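PDB 2ZBA: trichothecene 3-O-acetyltransferase TRI101 from Fusarium sporotrichioides, which acetylates the 3-hydroxyl group of trichothecene mycotoxins, using acetyl coenzyme A as the donor, during trichothecene biosynthesis. Local coordinates for residues S274-R285 / N378-S386. Residues are numbered along the deposited sequence; the frame is centred on the assembly and turned at random.
Sequences SAFIWQSTSRVR and NPSSSIMLS. With ZBA (12,13-Epoxytrichothec-9-ene-3,4,8,15-tetrol-4,15-diacetate-8-isovalerate), chain F.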
loop_
_atom_site.group_PDB
_atom_site.type_symbol
_atom_site.label_atom_id
_atom_site.label_comp_id
_atom_site.label_asym_id
_atom_site.label_seq_id
_atom_site.Cartn_x
_atom_site.Cartn_y
_atom_site.Cartn_z
ATOM N N SER A 274 10.506 9.511 5.880
ATOM C CA SER A 274 9.837 8.783 6.952
ATOM C C SER A 274 10.228 9.351 8.317
ATOM O O SER A 274 9.380 9.515 9.190
ATOM C CB SER A 274 10.180 7.283 6.901
ATOM O OG SER A 274 9.870 6.722 5.631
ATOM N N ALA A 275 11.527 9.622 8.483
ATOM C CA ALA A 275 12.092 10.194 9.714
ATOM C C ALA A 275 11.607 11.621 9.956
ATOM O O ALA A 275 11.306 12.020 11.090
ATOM C CB ALA A 275 13.610 10.167 9.634
ATOM N N PHE A 276 11.515 12.399 8.886
ATOM C CA PHE A 276 11.029 13.774 9.027
ATOM C C PHE A 276 9.574 13.781 9.468
ATOM O O PHE A 276 9.165 14.615 10.289
ATOM C CB PHE A 276 11.243 14.578 7.737
ATOM C CG PHE A 276 10.719 15.994 7.808
ATOM C CD1 PHE A 276 11.307 16.925 8.671
ATOM C CD2 PHE A 276 9.641 16.391 7.021
ATOM C CE1 PHE A 276 10.823 18.250 8.751
ATOM C CE2 PHE A 276 9.157 17.699 7.085
ATOM C CZ PHE A 276 9.755 18.628 7.952
ATOM N N ILE A 277 8.792 12.820 8.972
ATOM C CA ILE A 277 7.378 12.742 9.370
ATOM C C ILE A 277 7.159 12.245 10.807
ATOM O O ILE A 277 6.266 12.716 11.505
ATOM C CB ILE A 277 6.541 11.884 8.384
ATOM C CG1 ILE A 277 6.492 12.564 7.013
ATOM C CG2 ILE A 277 5.129 11.658 8.951
ATOM C CD1 ILE A 277 6.166 11.667 5.877
ATOM N N TRP A 278 7.958 11.276 11.230
ATOM C CA TRP A 278 7.914 10.814 12.614
ATOM C C TRP A 278 8.295 11.943 13.563
ATOM O O TRP A 278 7.617 12.155 14.563
ATOM C CB TRP A 278 8.831 9.611 12.815
ATOM C CG TRP A 278 8.583 8.825 14.103
ATOM C CD1 TRP A 278 7.537 8.962 14.970
ATOM C CD2 TRP A 278 9.390 7.761 14.615
ATOM N NE1 TRP A 278 7.653 8.058 16.009
ATOM C CE2 TRP A 278 8.772 7.298 15.807
ATOM C CE3 TRP A 278 10.568 7.135 14.175
ATOM C CZ2 TRP A 278 9.291 6.246 16.562
ATOM C CZ3 TRP A 278 11.093 6.084 14.946
ATOM C CH2 TRP A 278 10.455 5.665 16.123
ATOM N N GLN A 279 9.354 12.681 13.222
ATOM C CA GLN A 279 9.787 13.808 14.038
ATOM C C GLN A 279 8.701 14.882 14.074
ATOM O O GLN A 279 8.332 15.370 15.148
ATOM C CB GLN A 279 11.085 14.413 13.502
ATOM C CG GLN A 279 12.334 13.552 13.725
ATOM C CD GLN A 279 13.625 14.376 13.763
ATOM O OE1 GLN A 279 13.596 15.600 13.634
ATOM N NE2 GLN A 279 14.761 13.701 13.933
ATOM N N SER A 280 8.177 15.217 12.895
ATOM C CA SER A 280 7.200 16.303 12.759
ATOM C C SER A 280 5.877 15.982 13.430
ATOM O O SER A 280 5.299 16.832 14.096
ATOM C CB SER A 280 6.982 16.651 11.290
ATOM O OG SER A 280 8.220 16.867 10.633
ATOM N N THR A 281 5.398 14.758 13.240
ATOM C CA THR A 281 4.164 14.304 13.881
ATOM C C THR A 281 4.365 14.228 15.388
ATOM O O THR A 281 3.511 14.682 16.161
ATOM C CB THR A 281 3.712 12.914 13.336
ATOM O OG1 THR A 281 3.270 13.038 11.969
ATOM C CG2 THR A 281 2.605 12.372 14.160
ATOM N N SER A 282 5.496 13.665 15.809
ATOM C CA SER A 282 5.865 13.653 17.231
ATOM C C SER A 282 5.849 15.071 17.793
ATOM O O SER A 282 5.139 15.352 18.755
ATOM C CB SER A 282 7.236 12.994 17.432
ATOM O OG SER A 282 7.158 11.605 17.179
ATOM N N ARG A 283 6.615 15.958 17.161
ATOM C CA ARG A 283 6.671 17.367 17.554
ATOM C C ARG A 283 5.305 17.973 17.854
ATOM O O ARG A 283 5.087 18.450 18.968
ATOM C CB ARG A 283 7.402 18.194 16.502
ATOM C CG ARG A 283 7.451 19.673 16.809
ATOM C CD ARG A 283 8.450 20.362 15.917
ATOM N NE ARG A 283 8.034 20.399 14.518
ATOM C CZ ARG A 283 8.609 19.697 13.545
ATOM N NH1 ARG A 283 9.627 18.870 13.810
ATOM N NH2 ARG A 283 8.148 19.794 12.302
ATOM N N VAL A 284 4.381 17.921 16.884
ATOM C CA VAL A 284 3.046 18.517 17.080
ATOM C C VAL A 284 2.245 17.821 18.177
ATOM O O VAL A 284 1.405 18.450 18.826
ATOM C CB VAL A 284 2.209 18.660 15.765
ATOM C CG1 VAL A 284 2.984 19.442 14.697
ATOM C CG2 VAL A 284 1.741 17.311 15.235
ATOM N N ARG A 285 2.533 16.537 18.406
ATOM C CA ARG A 285 1.844 15.748 19.450
ATOM C C ARG A 285 2.332 16.073 20.859
ATOM O O ARG A 285 1.677 15.728 21.839
ATOM C CB ARG A 285 1.974 14.244 19.178
ATOM C CG ARG A 285 0.998 13.714 18.164
ATOM C CD ARG A 285 1.349 12.296 17.719
ATOM N NE ARG A 285 0.306 11.780 16.834
ATOM C CZ ARG A 285 0.363 10.635 16.158
ATOM N NH1 ARG A 285 1.433 9.833 16.264
ATOM N NH2 ARG A 285 -0.675 10.280 15.394
ATOM N N ASN A 378 -0.512 2.113 18.654
ATOM C CA ASN A 378 -1.484 2.987 19.319
ATOM C C ASN A 378 -1.866 4.138 18.369
ATOM O O ASN A 378 -1.016 4.918 18.011
ATOM C CB ASN A 378 -0.835 3.564 20.585
ATOM C CG ASN A 378 -1.801 4.348 21.458
ATOM O OD1 ASN A 378 -2.783 4.929 20.989
ATOM N ND2 ASN A 378 -1.518 4.369 22.750
ATOM N N PRO A 379 -3.152 4.259 17.977
ATOM C CA PRO A 379 -3.530 5.360 17.057
ATOM C C PRO A 379 -3.097 6.757 17.541
ATOM O O PRO A 379 -2.702 7.592 16.731
ATOM C CB PRO A 379 -5.053 5.270 16.988
ATOM C CG PRO A 379 -5.395 3.881 17.442
ATOM C CD PRO A 379 -4.303 3.412 18.350
ATOM N N SER A 380 -3.160 6.995 18.849
ATOM C CA SER A 380 -2.798 8.283 19.433
ATOM C C SER A 380 -1.336 8.659 19.194
ATOM O O SER A 380 -1.031 9.825 18.937
ATOM C CB SER A 380 -3.070 8.265 20.932
ATOM O OG SER A 380 -2.542 9.423 21.567
ATOM N N SER A 381 -0.429 7.678 19.273
ATOM C CA SER A 381 0.994 7.993 19.380
ATOM C C SER A 381 1.874 7.268 18.365
ATOM O O SER A 381 3.063 7.583 18.217
ATOM C CB SER A 381 1.471 7.687 20.796
ATOM O OG SER A 381 1.201 6.323 21.097
ATOM N N SER A 382 1.308 6.295 17.666
ATOM C CA SER A 382 2.091 5.530 16.699
ATOM C C SER A 382 2.088 6.178 15.313
ATOM O O SER A 382 1.490 7.238 15.108
ATOM C CB SER A 382 1.615 4.074 16.638
ATOM O OG SER A 382 0.366 3.975 15.972
ATOM N N ILE A 383 2.811 5.555 14.384
ATOM C CA ILE A 383 2.699 5.821 12.961
ATOM C C ILE A 383 2.743 4.461 12.278
ATOM O O ILE A 383 3.543 3.593 12.648
ATOM C CB ILE A 383 3.815 6.736 12.408
ATOM C CG1 ILE A 383 3.659 8.162 12.946
ATOM C CG2 ILE A 383 3.771 6.747 10.886
ATOM C CD1 ILE A 383 4.792 9.081 12.635
HETATM N N MSE A 384 1.864 4.273 11.298
HETATM C CA MSE A 384 1.840 3.058 10.503
HETATM C C MSE A 384 1.941 3.441 9.024
HETATM O O MSE A 384 0.966 3.833 8.394
HETATM C CB MSE A 384 0.566 2.271 10.817
HETATM C CG MSE A 384 0.258 2.232 12.322
HETATM SE SE MSE A 384 -1.649 2.325 12.739
HETATM C CE MSE A 384 -2.096 0.732 12.264
ATOM N N LEU A 385 3.148 3.344 8.484
ATOM C CA LEU A 385 3.439 3.854 7.151
ATOM C C LEU A 385 3.741 2.767 6.145
ATOM O O LEU A 385 4.539 1.869 6.421
ATOM C CB LEU A 385 4.620 4.816 7.208
ATOM C CG LEU A 385 5.229 5.226 5.857
ATOM C CD1 LEU A 385 4.355 6.234 5.129
ATOM C CD2 LEU A 385 6.666 5.746 6.038
ATOM N N SER A 386 3.099 2.858 4.981
ATOM C CA SER A 386 3.450 2.049 3.831
ATOM C C SER A 386 3.878 2.891 2.617
ATOM O O SER A 386 3.062 3.561 1.982
ATOM C CB SER A 386 2.294 1.149 3.420
ATOM O OG SER A 386 2.670 0.378 2.291
HETATM O O18 ZBA F . -4.397 -0.170 10.026
HETATM C C44 ZBA F . -5.016 -1.120 9.617
HETATM C C45 ZBA F . -5.704 -2.152 10.436
HETATM C C46 ZBA F . -7.005 -2.621 9.917
HETATM C C48 ZBA F . -8.158 -1.766 9.759
HETATM C C47 ZBA F . -7.286 -4.026 9.520
HETATM O O17 ZBA F . -5.128 -1.313 8.302
HETATM C C31 ZBA F . -4.300 -0.579 7.349
HETATM C C30 ZBA F . -2.844 -1.006 7.452
HETATM C C32 ZBA F . -4.956 -0.762 6.017
HETATM C C39 ZBA F . -6.366 -0.263 5.941
HETATM C C33 ZBA F . -4.306 -1.298 5.007
HETATM C C34 ZBA F . -2.876 -1.710 5.065
HETATM O O10 ZBA F . -2.059 -0.575 4.590
HETATM C C29 ZBA F . -2.341 -2.134 6.483
HETATM C C38 ZBA F . -2.976 -3.488 6.870
HETATM O O12 ZBA F . -2.995 -3.630 8.311
HETATM C C40 ZBA F . -3.101 -4.868 8.791
HETATM C C41 ZBA F . -3.193 -4.867 10.281
HETATM O O13 ZBA F . -3.119 -5.828 8.157
HETATM C C28 ZBA F . -0.733 -2.251 6.455
HETATM C C37 ZBA F . -0.187 -2.787 7.807
HETATM C C35 ZBA F . -0.182 -0.867 6.064
HETATM C C25 ZBA F . -0.626 -0.710 4.667
HETATM C C36 ZBA F . 0.237 0.202 6.934
HETATM O O11 ZBA F . 1.210 -0.586 6.230
HETATM C C27 ZBA F . -0.228 -3.068 5.181
HETATM C C26 ZBA F . -0.010 -1.987 4.135
HETATM O O16 ZBA F . -0.518 -2.291 2.861
HETATM O O14 ZBA F . 1.005 -3.836 5.330
#
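One wall of the trichothecene and coenzyme A site in this BAHD acyltransferase is strand 383-387 of a mixed sheet, and helix 269-285 packs on the strand's other face, where Ile383 and Leu385 meet Trp278 and Ser274. The axes of segments 274-285 and 383-386 run roughly antiparallel (154°) and come within 10.5 Å. Ile383 makes the main apolar contact: with CG1 anti to its carbonyl carbon (chi1 -69°), it sends CD1 to the helix, 3.6 Å from Trp278 CD1 and close to Thr281 CB. A beta-branched, apolar chain suits a strand position whose end lies against Trp278 CA and the indole. Leu385 CD2 lies 3.4 Å from Ser274 OG; serine is small enough to fit beside the leucine methyl, and its OG bonds back to Asp270 O. Met384 (selenomethionine) and Ser386 face the ligand: Met384 CE is 3.3 Å from O18 of T-2 toxin, and Ser386 CB 3.5 Å from O11, while Ser386 OG makes a weak hydrogen bond to coenzyme A. At the helix end, the extended Arg285 reaches the loop before the strand. Thr281 CG2 rests on one face of its guanidinium, toward the rim, and Ser380 O lies over the centre of the other; NE forms a salt bridge with Asp441 and NH2 a hydrogen bond with Ser418 OG. NH1 donates in plane to Ser382 O, 2.8 Å away and nearly straight at 169°.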